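Local coordinates for CRISPR-associated protein Cse2 (Thermus thermophilus, PDB 2ZCA) that probably serves in CRISPR-based antiviral defence as a small, all-helical subunit of the type I-E system, which uses CRISPR RNA to target invading nucleic acids, at residues E60-V65 against R130-L135; G74-G79 against I126-L131; E5-W10 against E46-K51; A66-L71 against R114-V119. All coordinates share one frame; numbering follows the deposited sequence.

Interaction 1: E60-V65 against R130-L135; sequences EAHYLV and RLLDDL
This is a near-antiparallel helix pair in the core of the all-helical Cse2 fold, with Ala-61 and Val-65 packed on Leu-132 and Leu-135 and the His-62 ring reaching Leu-132. Helices 56-71 and 128-136 run at 151° to each other, and the axes of the two segments come within 9.6 Å. At the small Ala-61, Leu-135 CD2 comes as close as the backbone, 3.7 Å from Ala-61 CA. The same methyl meets Leu-64 CD2 at 3.9 Å, the two side chains nearly perpendicular to each other. Leu-132 splits its two methyls. CD1 lies against Val-65 CG2 (3.8 Å). CD2 sits over one face of the His-62 ring, 3.6 Å above the plane and offset toward the rim, a CH-pi contact. With CG beside the backbone N (chi1 -73°), this ring can reach Leu-132 although its CB points away, and ND1 is hydrogen-bonded to Glu-58 O, four residues earlier. That bond helps to fix the ring's rotation. Phe-7 of helix 3-15 also packs on Leu-132, and Leu-115 of helix 111-121 packs on Leu-64 and Leu-135. Buried aliphatic side chains meeting between antiparallel helices are typical of a helical bundle core.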
# COMPACT_ATOMS: atom_id res chain seq x y z
N GLU A 60 -8.92 6.17 3.23
CA GLU A 60 -7.59 6.21 3.82
C GLU A 60 -6.69 5.13 3.21
O GLU A 60 -5.49 5.35 3.02
CB GLU A 60 -7.69 6.05 5.34
CG GLU A 60 -8.59 7.11 5.97
CD GLU A 60 -8.75 6.96 7.47
OE1 GLU A 60 -8.72 5.82 7.96
OE2 GLU A 60 -8.92 7.99 8.15
N ALA A 61 -7.27 3.98 2.89
CA ALA A 61 -6.48 2.90 2.28
C ALA A 61 -5.92 3.38 0.95
O ALA A 61 -4.76 3.13 0.63
CB ALA A 61 -7.35 1.67 2.06
N HIS A 62 -6.74 4.08 0.16
CA HIS A 62 -6.29 4.60 -1.12
C HIS A 62 -5.16 5.61 -0.94
O HIS A 62 -4.17 5.59 -1.68
CB HIS A 62 -7.44 5.26 -1.89
CG HIS A 62 -8.43 4.29 -2.46
ND1 HIS A 62 -9.36 3.63 -1.69
CD2 HIS A 62 -8.66 3.90 -3.74
CE1 HIS A 62 -10.12 2.88 -2.46
NE2 HIS A 62 -9.72 3.02 -3.71
N TYR A 63 -5.32 6.51 0.02
CA TYR A 63 -4.29 7.52 0.27
C TYR A 63 -2.97 6.88 0.68
O TYR A 63 -1.90 7.32 0.25
CB TYR A 63 -4.73 8.50 1.35
CG TYR A 63 -5.63 9.61 0.83
CD1 TYR A 63 -5.10 10.69 0.13
CD2 TYR A 63 -7.01 9.55 1.01
CE1 TYR A 63 -5.92 11.68 -0.39
CE2 TYR A 63 -7.84 10.53 0.49
CZ TYR A 63 -7.29 11.60 -0.21
OH TYR A 63 -8.11 12.57 -0.73
N LEU A 64 -3.03 5.85 1.51
CA LEU A 64 -1.80 5.20 1.95
C LEU A 64 -1.11 4.49 0.79
O LEU A 64 0.11 4.56 0.66
CB LEU A 64 -2.09 4.21 3.09
CG LEU A 64 -0.89 3.43 3.65
CD1 LEU A 64 0.21 4.38 4.10
CD2 LEU A 64 -1.34 2.55 4.81
N VAL A 65 -1.88 3.81 -0.05
CA VAL A 65 -1.30 3.11 -1.19
C VAL A 65 -0.67 4.09 -2.18
O VAL A 65 0.38 3.82 -2.75
CB VAL A 65 -2.34 2.22 -1.91
CG1 VAL A 65 -1.78 1.69 -3.22
CG2 VAL A 65 -2.72 1.05 -1.00
N ARG A 130 -2.70 -5.49 -5.65
CA ARG A 130 -3.05 -6.45 -4.60
C ARG A 130 -2.90 -5.80 -3.23
O ARG A 130 -3.65 -6.10 -2.30
CB ARG A 130 -2.16 -7.71 -4.68
CG ARG A 130 -2.45 -8.76 -3.61
CD ARG A 130 -3.94 -9.13 -3.53
NE ARG A 130 -4.45 -9.79 -4.73
CZ ARG A 130 -4.38 -11.10 -4.97
NH1 ARG A 130 -3.80 -11.91 -4.09
NH2 ARG A 130 -4.88 -11.59 -6.09
N LEU A 131 -1.95 -4.88 -3.10
CA LEU A 131 -1.76 -4.21 -1.82
C LEU A 131 -3.04 -3.46 -1.42
O LEU A 131 -3.48 -3.54 -0.27
CB LEU A 131 -0.58 -3.25 -1.88
CG LEU A 131 -0.28 -2.53 -0.55
CD1 LEU A 131 -0.04 -3.57 0.55
CD2 LEU A 131 0.94 -1.63 -0.70
N LEU A 132 -3.64 -2.73 -2.35
CA LEU A 132 -4.86 -1.99 -2.03
C LEU A 132 -6.03 -2.94 -1.78
O LEU A 132 -6.77 -2.77 -0.82
CB LEU A 132 -5.23 -1.01 -3.14
CG LEU A 132 -6.54 -0.26 -2.90
CD1 LEU A 132 -6.46 0.53 -1.60
CD2 LEU A 132 -6.83 0.67 -4.07
N ASP A 133 -6.19 -3.94 -2.63
CA ASP A 133 -7.29 -4.89 -2.44
C ASP A 133 -7.19 -5.53 -1.07
O ASP A 133 -8.21 -5.78 -0.41
CB ASP A 133 -7.29 -5.97 -3.52
CG ASP A 133 -7.74 -5.46 -4.87
OD1 ASP A 133 -8.68 -4.65 -4.91
OD2 ASP A 133 -7.16 -5.88 -5.89
N ASP A 134 -5.97 -5.81 -0.63
CA ASP A 134 -5.76 -6.43 0.67
C ASP A 134 -6.01 -5.46 1.82
O ASP A 134 -6.66 -5.81 2.80
CB ASP A 134 -4.34 -7.00 0.77
CG ASP A 134 -4.13 -8.21 -0.12
OD1 ASP A 134 -5.14 -8.81 -0.54
OD2 ASP A 134 -2.96 -8.56 -0.39
N LEU A 135 -5.50 -4.24 1.70
CA LEU A 135 -5.69 -3.24 2.76
C LEU A 135 -7.18 -2.94 2.94
O LEU A 135 -7.66 -2.74 4.06
CB LEU A 135 -4.91 -1.97 2.42
CG LEU A 135 -4.86 -0.87 3.49
CD1 LEU A 135 -4.31 -1.43 4.80
CD2 LEU A 135 -3.98 0.27 2.99

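Interaction 2: G74-G79 against I126-L131; sequences GDHQVG and IDFARL
Ile-126, Asp-127 and Phe-128 meet the loop 74-79 at an N-capped helix start, where the chain enters helix 128-136. Ile-126 makes backbone contacts. Its O accepts from Gln-77 N at 2.9 Å. The same oxygen receives a CA-H...O contact from His-76. Ile-126 N gives a weak bond to Asp-75 O.

Asp-127 is the N-cap, and its carboxylate serves both the helix and the loop. OD1 accepts from Arg-130 N (2.9 Å), a nearly straight bond that comes from above the carboxylate plane, and weakly from Ala-129 N. The His-76 ring lies beside the carboxylate, with the two planes 90° apart. His-76 NE2 gives OD1 a weak bond of 3.2 Å, and OD1 lies in the plane of the ring. OD2 accepts from Gly-79 N at 2.9 Å on its anti side. The carboxylate is thus gripped through both oxygens, which fixes its rotation. Arg-80 adds a backbone bond to Asp-127.

Phe-128 follows as the first helical residue. Its N lies at the edge of the His-76 ring, and its own ring edge meets His-76 CA. Ala-129 comes next, close to His-76; Leu-8 of helix 3-15 touches both of them. Within the loop, Gln-77 bends at chi2 (-69°), which turns its amide back along its own segment. There Gln-77 NE2 donates to Asp-75 OD1 at 2.7 Å, on the syn side of the carboxylate.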
# COMPACT_ATOMS: atom_id res chain seq x y z
N GLY A 74 6.54 4.48 -8.14
CA GLY A 74 5.63 3.78 -9.04
C GLY A 74 6.10 2.45 -9.59
O GLY A 74 5.57 1.97 -10.60
N ASP A 75 7.08 1.83 -8.95
CA ASP A 75 7.58 0.54 -9.43
C ASP A 75 6.64 -0.60 -9.06
O ASP A 75 6.87 -1.34 -8.09
CB ASP A 75 8.99 0.27 -8.89
CG ASP A 75 9.60 -1.00 -9.46
OD1 ASP A 75 9.18 -1.43 -10.56
OD2 ASP A 75 10.52 -1.55 -8.83
N HIS A 76 5.57 -0.74 -9.83
CA HIS A 76 4.59 -1.79 -9.60
C HIS A 76 5.05 -3.09 -10.27
O HIS A 76 5.29 -3.12 -11.48
CB HIS A 76 3.23 -1.37 -10.15
CG HIS A 76 2.22 -2.48 -10.18
ND1 HIS A 76 1.91 -3.16 -11.34
CD2 HIS A 76 1.50 -3.06 -9.19
CE1 HIS A 76 1.03 -4.11 -11.06
NE2 HIS A 76 0.77 -4.07 -9.77
N GLN A 77 5.17 -4.14 -9.48
CA GLN A 77 5.59 -5.45 -9.98
C GLN A 77 4.46 -6.44 -9.72
O GLN A 77 4.33 -6.97 -8.62
CB GLN A 77 6.85 -5.91 -9.25
CG GLN A 77 8.08 -5.05 -9.49
CD GLN A 77 8.61 -5.14 -10.91
OE1 GLN A 77 8.73 -6.23 -11.47
NE2 GLN A 77 8.94 -3.99 -11.50
N VAL A 78 3.64 -6.68 -10.74
CA VAL A 78 2.52 -7.60 -10.60
C VAL A 78 3.01 -8.97 -10.14
O VAL A 78 3.98 -9.51 -10.67
CB VAL A 78 1.75 -7.75 -11.93
CG1 VAL A 78 2.69 -8.20 -13.03
CG2 VAL A 78 0.61 -8.75 -11.77
N GLY A 79 2.34 -9.53 -9.14
CA GLY A 79 2.72 -10.84 -8.64
C GLY A 79 3.68 -10.83 -7.47
O GLY A 79 3.69 -11.76 -6.66
N ILE A 126 6.72 -3.86 -5.80
CA ILE A 126 5.72 -4.79 -5.30
C ILE A 126 4.41 -4.58 -6.04
O ILE A 126 4.26 -3.61 -6.80
CB ILE A 126 5.48 -4.60 -3.79
CG1 ILE A 126 5.00 -3.17 -3.51
CG2 ILE A 126 6.76 -4.88 -3.02
CD1 ILE A 126 4.57 -2.95 -2.06
N ASP A 127 3.46 -5.48 -5.82
CA ASP A 127 2.15 -5.42 -6.47
C ASP A 127 1.25 -4.46 -5.69
O ASP A 127 0.69 -4.83 -4.66
CB ASP A 127 1.51 -6.81 -6.50
CG ASP A 127 0.29 -6.89 -7.42
OD1 ASP A 127 -0.51 -5.93 -7.44
OD2 ASP A 127 0.12 -7.92 -8.10
N PHE A 128 1.11 -3.24 -6.19
CA PHE A 128 0.29 -2.23 -5.53
C PHE A 128 -1.21 -2.42 -5.72
O PHE A 128 -2.01 -1.89 -4.95
CB PHE A 128 0.72 -0.83 -6.00
CG PHE A 128 2.01 -0.38 -5.40
CD1 PHE A 128 2.06 0.05 -4.08
CD2 PHE A 128 3.20 -0.43 -6.13
CE1 PHE A 128 3.28 0.43 -3.49
CE2 PHE A 128 4.41 -0.06 -5.55
CZ PHE A 128 4.45 0.37 -4.23
N ALA A 129 -1.59 -3.19 -6.73
CA ALA A 129 -3.00 -3.47 -6.97
C ALA A 129 -3.46 -4.42 -5.87
O ALA A 129 -4.48 -4.19 -5.22
CB ALA A 129 -3.18 -4.11 -8.34
N ARG A 130 -2.70 -5.49 -5.65
CA ARG A 130 -3.05 -6.45 -4.60
C ARG A 130 -2.90 -5.80 -3.23
O ARG A 130 -3.65 -6.10 -2.30
CB ARG A 130 -2.16 -7.71 -4.68
CG ARG A 130 -2.45 -8.76 -3.61
CD ARG A 130 -3.94 -9.13 -3.53
NE ARG A 130 -4.45 -9.79 -4.73
CZ ARG A 130 -4.38 -11.10 -4.97
NH1 ARG A 130 -3.80 -11.91 -4.09
NH2 ARG A 130 -4.88 -11.59 -6.09
N LEU A 131 -1.95 -4.88 -3.10
CA LEU A 131 -1.76 -4.21 -1.82
C LEU A 131 -3.04 -3.46 -1.42
O LEU A 131 -3.48 -3.54 -0.27
CB LEU A 131 -0.58 -3.25 -1.88
CG LEU A 131 -0.28 -2.53 -0.55
CD1 LEU A 131 -0.04 -3.57 0.55
CD2 LEU A 131 0.94 -1.63 -0.70

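Interaction 3: E5-W10 against E46-K51; sequences ERFLDW and EPFLAK
The ring of Phe-48 of helix 42-49 packs against Phe-7 and Trp-10 of helix 3-15, both on the same side of its plane; the three form an aromatic cluster.

The aromatic pairs are both oblique. The Phe-7 and Phe-48 rings have centroids 5.0 Å apart and planes at 57°. Phe-7 CD1 stands over one face of Phe-48, 3.5 Å above its plane and toward the rim. The Phe-48 ring and the five-membered ring of Trp-10 are also tilted against each other.

A CH-pi contact supports the second pair. Phe-48 CB lies over the centre of the five-membered ring of Trp-10, 3.9 Å from its centroid. The two side chains run antiparallel alongside one another. Both have CG anti to the backbone N (chi1 177° for Phe-48), and each ring extends toward the partner helix. The Phe-48 ring therefore continues as far as the backbone of helix 3-15, where its CE1 is 3.7 Å from Arg-6 O.

Aliphatic carbons of Pro-47 and Lys-51 border the indole on the more exposed side. Pro-47 CB meets Trp-10 CH2 at 3.9 Å, and Lys-51 CE comes to 4.3 Å from Trp-10 CZ3.

On the inner side His-62 of helix 56-71 meets Phe-7 edge-to-face. Contact between the two segments rests on dispersion and CH-pi packing, which is weakly directional. A directional tie comes from just outside them: Trp-10 NE1 donates to Tyr-44 O, which fixes the indole against helix 42-49.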
# COMPACT_ATOMS: atom_id res chain seq x y z
N GLU A 5 -6.77 -2.80 -8.94
CA GLU A 5 -6.35 -2.65 -10.33
C GLU A 5 -6.82 -1.31 -10.89
O GLU A 5 -6.10 -0.66 -11.65
CB GLU A 5 -6.89 -3.82 -11.16
CG GLU A 5 -6.35 -5.16 -10.65
CD GLU A 5 -6.91 -6.36 -11.39
OE1 GLU A 5 -8.15 -6.47 -11.50
OE2 GLU A 5 -6.11 -7.19 -11.86
N ARG A 6 -8.03 -0.89 -10.51
CA ARG A 6 -8.57 0.38 -10.98
C ARG A 6 -7.74 1.56 -10.48
O ARG A 6 -7.45 2.49 -11.23
CB ARG A 6 -10.02 0.56 -10.51
CG ARG A 6 -11.06 -0.10 -11.41
CD ARG A 6 -12.45 0.37 -11.03
NE ARG A 6 -13.00 -0.39 -9.91
CZ ARG A 6 -13.49 -1.62 -10.02
NH1 ARG A 6 -13.50 -2.23 -11.20
NH2 ARG A 6 -13.97 -2.25 -8.95
N PHE A 7 -7.36 1.51 -9.21
CA PHE A 7 -6.57 2.59 -8.64
C PHE A 7 -5.15 2.60 -9.22
O PHE A 7 -4.56 3.67 -9.43
CB PHE A 7 -6.51 2.45 -7.11
CG PHE A 7 -5.99 3.68 -6.41
CD1 PHE A 7 -6.55 4.93 -6.68
CD2 PHE A 7 -4.96 3.59 -5.49
CE1 PHE A 7 -6.08 6.07 -6.04
CE2 PHE A 7 -4.48 4.73 -4.84
CZ PHE A 7 -5.04 5.97 -5.12
N LEU A 8 -4.61 1.42 -9.48
CA LEU A 8 -3.28 1.34 -10.05
C LEU A 8 -3.27 2.01 -11.43
O LEU A 8 -2.32 2.70 -11.78
CB LEU A 8 -2.85 -0.12 -10.19
CG LEU A 8 -1.48 -0.35 -10.82
CD1 LEU A 8 -0.40 0.34 -9.99
CD2 LEU A 8 -1.22 -1.84 -10.91
N ASP A 9 -4.34 1.79 -12.19
CA ASP A 9 -4.45 2.40 -13.51
C ASP A 9 -4.44 3.92 -13.36
O ASP A 9 -3.77 4.63 -14.11
CB ASP A 9 -5.76 1.96 -14.19
CG ASP A 9 -5.89 2.49 -15.60
OD1 ASP A 9 -5.10 2.08 -16.47
OD2 ASP A 9 -6.78 3.33 -15.85
N TRP A 10 -5.18 4.40 -12.37
CA TRP A 10 -5.26 5.83 -12.09
C TRP A 10 -3.88 6.39 -11.75
O TRP A 10 -3.47 7.42 -12.29
CB TRP A 10 -6.24 6.09 -10.94
CG TRP A 10 -6.30 7.52 -10.48
CD1 TRP A 10 -5.54 8.11 -9.51
CD2 TRP A 10 -7.14 8.56 -11.01
NE1 TRP A 10 -5.86 9.44 -9.39
CE2 TRP A 10 -6.84 9.74 -10.29
CE3 TRP A 10 -8.12 8.60 -12.01
CZ2 TRP A 10 -7.48 10.96 -10.55
CZ3 TRP A 10 -8.76 9.81 -12.26
CH2 TRP A 10 -8.44 10.97 -11.54
N GLU A 46 -9.09 12.44 -4.61
CA GLU A 46 -10.53 12.63 -4.55
C GLU A 46 -11.26 12.46 -5.89
O GLU A 46 -12.36 11.90 -5.93
CB GLU A 46 -10.86 13.98 -3.92
CG GLU A 46 -10.56 14.06 -2.42
CD GLU A 46 -11.26 12.97 -1.61
OE1 GLU A 46 -12.42 12.66 -1.92
OE2 GLU A 46 -10.64 12.44 -0.66
N PRO A 47 -10.68 12.94 -6.99
CA PRO A 47 -11.36 12.78 -8.28
C PRO A 47 -11.61 11.30 -8.58
O PRO A 47 -12.57 10.94 -9.26
CB PRO A 47 -10.39 13.42 -9.27
CG PRO A 47 -9.81 14.54 -8.46
CD PRO A 47 -9.53 13.86 -7.12
N PHE A 48 -10.73 10.44 -8.06
CA PHE A 48 -10.89 9.00 -8.26
C PHE A 48 -11.94 8.45 -7.31
O PHE A 48 -12.85 7.73 -7.72
CB PHE A 48 -9.56 8.27 -8.01
CG PHE A 48 -9.67 6.78 -8.13
CD1 PHE A 48 -9.58 6.15 -9.36
CD2 PHE A 48 -9.90 6.00 -7.00
CE1 PHE A 48 -9.73 4.77 -9.48
CE2 PHE A 48 -10.05 4.61 -7.10
CZ PHE A 48 -9.97 4.00 -8.34
N LEU A 49 -11.82 8.78 -6.03
CA LEU A 49 -12.75 8.30 -5.02
C LEU A 49 -14.18 8.74 -5.31
O LEU A 49 -15.13 8.06 -4.92
CB LEU A 49 -12.33 8.79 -3.63
CG LEU A 49 -10.98 8.25 -3.13
CD1 LEU A 49 -10.62 8.89 -1.80
CD2 LEU A 49 -11.06 6.73 -2.99
N ALA A 50 -14.32 9.86 -6.01
CA ALA A 50 -15.63 10.39 -6.35
C ALA A 50 -16.41 9.46 -7.27
O ALA A 50 -17.64 9.52 -7.32
CB ALA A 50 -15.48 11.76 -7.01
N LYS A 51 -15.70 8.61 -7.99
CA LYS A 51 -16.32 7.67 -8.93
C LYS A 51 -16.98 6.48 -8.23
O LYS A 51 -17.61 5.65 -8.88
CB LYS A 51 -15.29 7.14 -9.93
CG LYS A 51 -14.63 8.20 -10.79
CD LYS A 51 -13.63 7.56 -11.74
CE LYS A 51 -12.92 8.61 -12.60
NZ LYS A 51 -13.87 9.38 -13.45

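Interaction 4: A66-L71 against R114-V119; sequences AALYAL and RLRQAV
Leu-68 of helix 56-71 packs between Leu-115, Arg-116 and Val-119 of helix 111-121, in a near-parallel helix pair of the Cse2 helical core. The two segments run 19° apart, with axes 10.5 Å from each other at closest approach. Leu-68 CD1 touches Leu-115 CD2 at 3.8 Å. It also meets Val-119 CG2 (3.9 Å). Leu-68 CD2 lies against the backbone of the partner helix, 3.7 Å from Arg-116 CA.

Torsions explain this reach. Leu-68 CG is anti to its carbonyl carbon (chi1 -63°), and the extended chi2 (172°) carries the methyls out, CD1 to Leu-115 and Val-119 and CD2 to Arg-116. Val-119 points CG2 at Leu-68 and turns CG1 toward Leu-71, one helical turn further on.

Arg-116 joins through its aliphatic base, while its bent chain leads the guanidinium away from helix 56-71. In the next shell, Leu-31 touches the Arg-116 side chain. Phe-27 of helix 20-29 touches Ala-66 and Ala-70, Arg-28 touches Leu-71, and Leu-103 of helix 96-104 backs Ala-118. At the outer end of the pair, partly exposed Leu-71 closes the contact with CD2 at 4.2 Å from Val-119 CG1.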
# COMPACT_ATOMS: atom_id res chain seq x y z
N ALA A 66 -1.31 5.24 -2.39
CA ALA A 66 -0.75 6.24 -3.29
C ALA A 66 0.59 6.71 -2.73
O ALA A 66 1.55 6.92 -3.47
CB ALA A 66 -1.70 7.44 -3.43
N ALA A 67 0.65 6.89 -1.41
CA ALA A 67 1.88 7.34 -0.76
C ALA A 67 2.99 6.30 -0.90
O ALA A 67 4.14 6.64 -1.18
CB ALA A 67 1.62 7.63 0.72
N LEU A 68 2.65 5.03 -0.70
CA LEU A 68 3.64 3.96 -0.80
C LEU A 68 4.08 3.76 -2.25
O LEU A 68 5.23 3.40 -2.53
CB LEU A 68 3.08 2.67 -0.21
CG LEU A 68 2.78 2.79 1.29
CD1 LEU A 68 2.03 1.57 1.79
CD2 LEU A 68 4.09 2.98 2.06
N TYR A 69 3.15 4.00 -3.18
CA TYR A 69 3.44 3.88 -4.60
C TYR A 69 4.48 4.94 -4.97
O TYR A 69 5.43 4.67 -5.69
CB TYR A 69 2.13 4.09 -5.39
CG TYR A 69 2.26 4.15 -6.90
CD1 TYR A 69 2.53 5.35 -7.55
CD2 TYR A 69 2.05 3.02 -7.68
CE1 TYR A 69 2.58 5.42 -8.95
CE2 TYR A 69 2.09 3.07 -9.07
CZ TYR A 69 2.35 4.28 -9.70
OH TYR A 69 2.37 4.33 -11.08
N ALA A 70 4.29 6.15 -4.45
CA ALA A 70 5.23 7.24 -4.71
C ALA A 70 6.60 6.94 -4.09
O ALA A 70 7.63 7.21 -4.70
CB ALA A 70 4.67 8.55 -4.15
N LEU A 71 6.60 6.39 -2.88
CA LEU A 71 7.84 6.05 -2.19
C LEU A 71 8.70 5.13 -3.06
O LEU A 71 9.93 5.25 -3.10
CB LEU A 71 7.54 5.37 -0.85
CG LEU A 71 8.74 4.83 -0.06
CD1 LEU A 71 9.64 5.98 0.38
CD2 LEU A 71 8.25 4.04 1.16
N ARG A 114 3.11 0.48 10.29
CA ARG A 114 3.80 -0.77 9.97
C ARG A 114 3.87 -1.08 8.49
O ARG A 114 4.82 -1.70 8.02
CB ARG A 114 3.17 -1.93 10.74
CG ARG A 114 3.49 -1.85 12.22
CD ARG A 114 2.90 -2.98 13.03
NE ARG A 114 3.39 -2.90 14.41
CZ ARG A 114 2.92 -3.63 15.42
NH1 ARG A 114 1.94 -4.50 15.22
NH2 ARG A 114 3.43 -3.47 16.63
N LEU A 115 2.86 -0.64 7.74
CA LEU A 115 2.87 -0.90 6.31
C LEU A 115 3.91 0.00 5.64
O LEU A 115 4.62 -0.43 4.73
CB LEU A 115 1.48 -0.65 5.70
CG LEU A 115 1.25 -1.27 4.32
CD1 LEU A 115 1.37 -2.80 4.39
CD2 LEU A 115 -0.13 -0.88 3.82
N ARG A 116 4.00 1.25 6.09
CA ARG A 116 4.99 2.16 5.52
C ARG A 116 6.38 1.61 5.81
O ARG A 116 7.26 1.59 4.94
CB ARG A 116 4.86 3.56 6.14
CG ARG A 116 5.93 4.53 5.66
CD ARG A 116 6.78 5.03 6.81
NE ARG A 116 5.99 5.76 7.79
CZ ARG A 116 6.48 6.25 8.93
NH1 ARG A 116 5.68 6.91 9.77
NH2 ARG A 116 7.76 6.08 9.23
N GLN A 117 6.58 1.16 7.04
CA GLN A 117 7.87 0.60 7.43
C GLN A 117 8.24 -0.64 6.62
O GLN A 117 9.39 -0.82 6.22
CB GLN A 117 7.86 0.28 8.93
CG GLN A 117 9.14 -0.33 9.44
CD GLN A 117 9.09 -0.62 10.93
OE1 GLN A 117 9.21 0.28 11.76
NE2 GLN A 117 8.88 -1.89 11.28
N ALA A 118 7.25 -1.51 6.38
CA ALA A 118 7.49 -2.74 5.63
C ALA A 118 7.84 -2.48 4.16
O ALA A 118 8.72 -3.13 3.60
CB ALA A 118 6.27 -3.64 5.71
N VAL A 119 7.14 -1.54 3.54
CA VAL A 119 7.41 -1.21 2.15
C VAL A 119 8.79 -0.56 2.05
O VAL A 119 9.55 -0.83 1.11
CB VAL A 119 6.32 -0.25 1.58
CG1 VAL A 119 6.70 0.22 0.19
CG2 VAL A 119 4.99 -0.96 1.54

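In the fold
Interactions 1 and 4 are both buried core contacts. They use successive parts of helix 56-71, which meets helix 128-136 nearly antiparallel and helix 111-121 nearly parallel. Leu-115 joins them by touching Leu-64, Leu-131 and Leu-135. Interactions 2 and 3 are only partly buried, and their chemistry differs. Interaction 2 is mainly polar and fastens a loop to the start of the helix used in interaction 1; Gly-74 N probably hydrogen-bonds to Tyr-69 O, in a segment of interaction 4. Interaction 3 is aromatic and lies farthest from the chain centre. Helix 3-15 ties it inward: Phe-7 reaches Leu-132 and Ala-66, and Leu-8 reaches Ala-129 and Tyr-69.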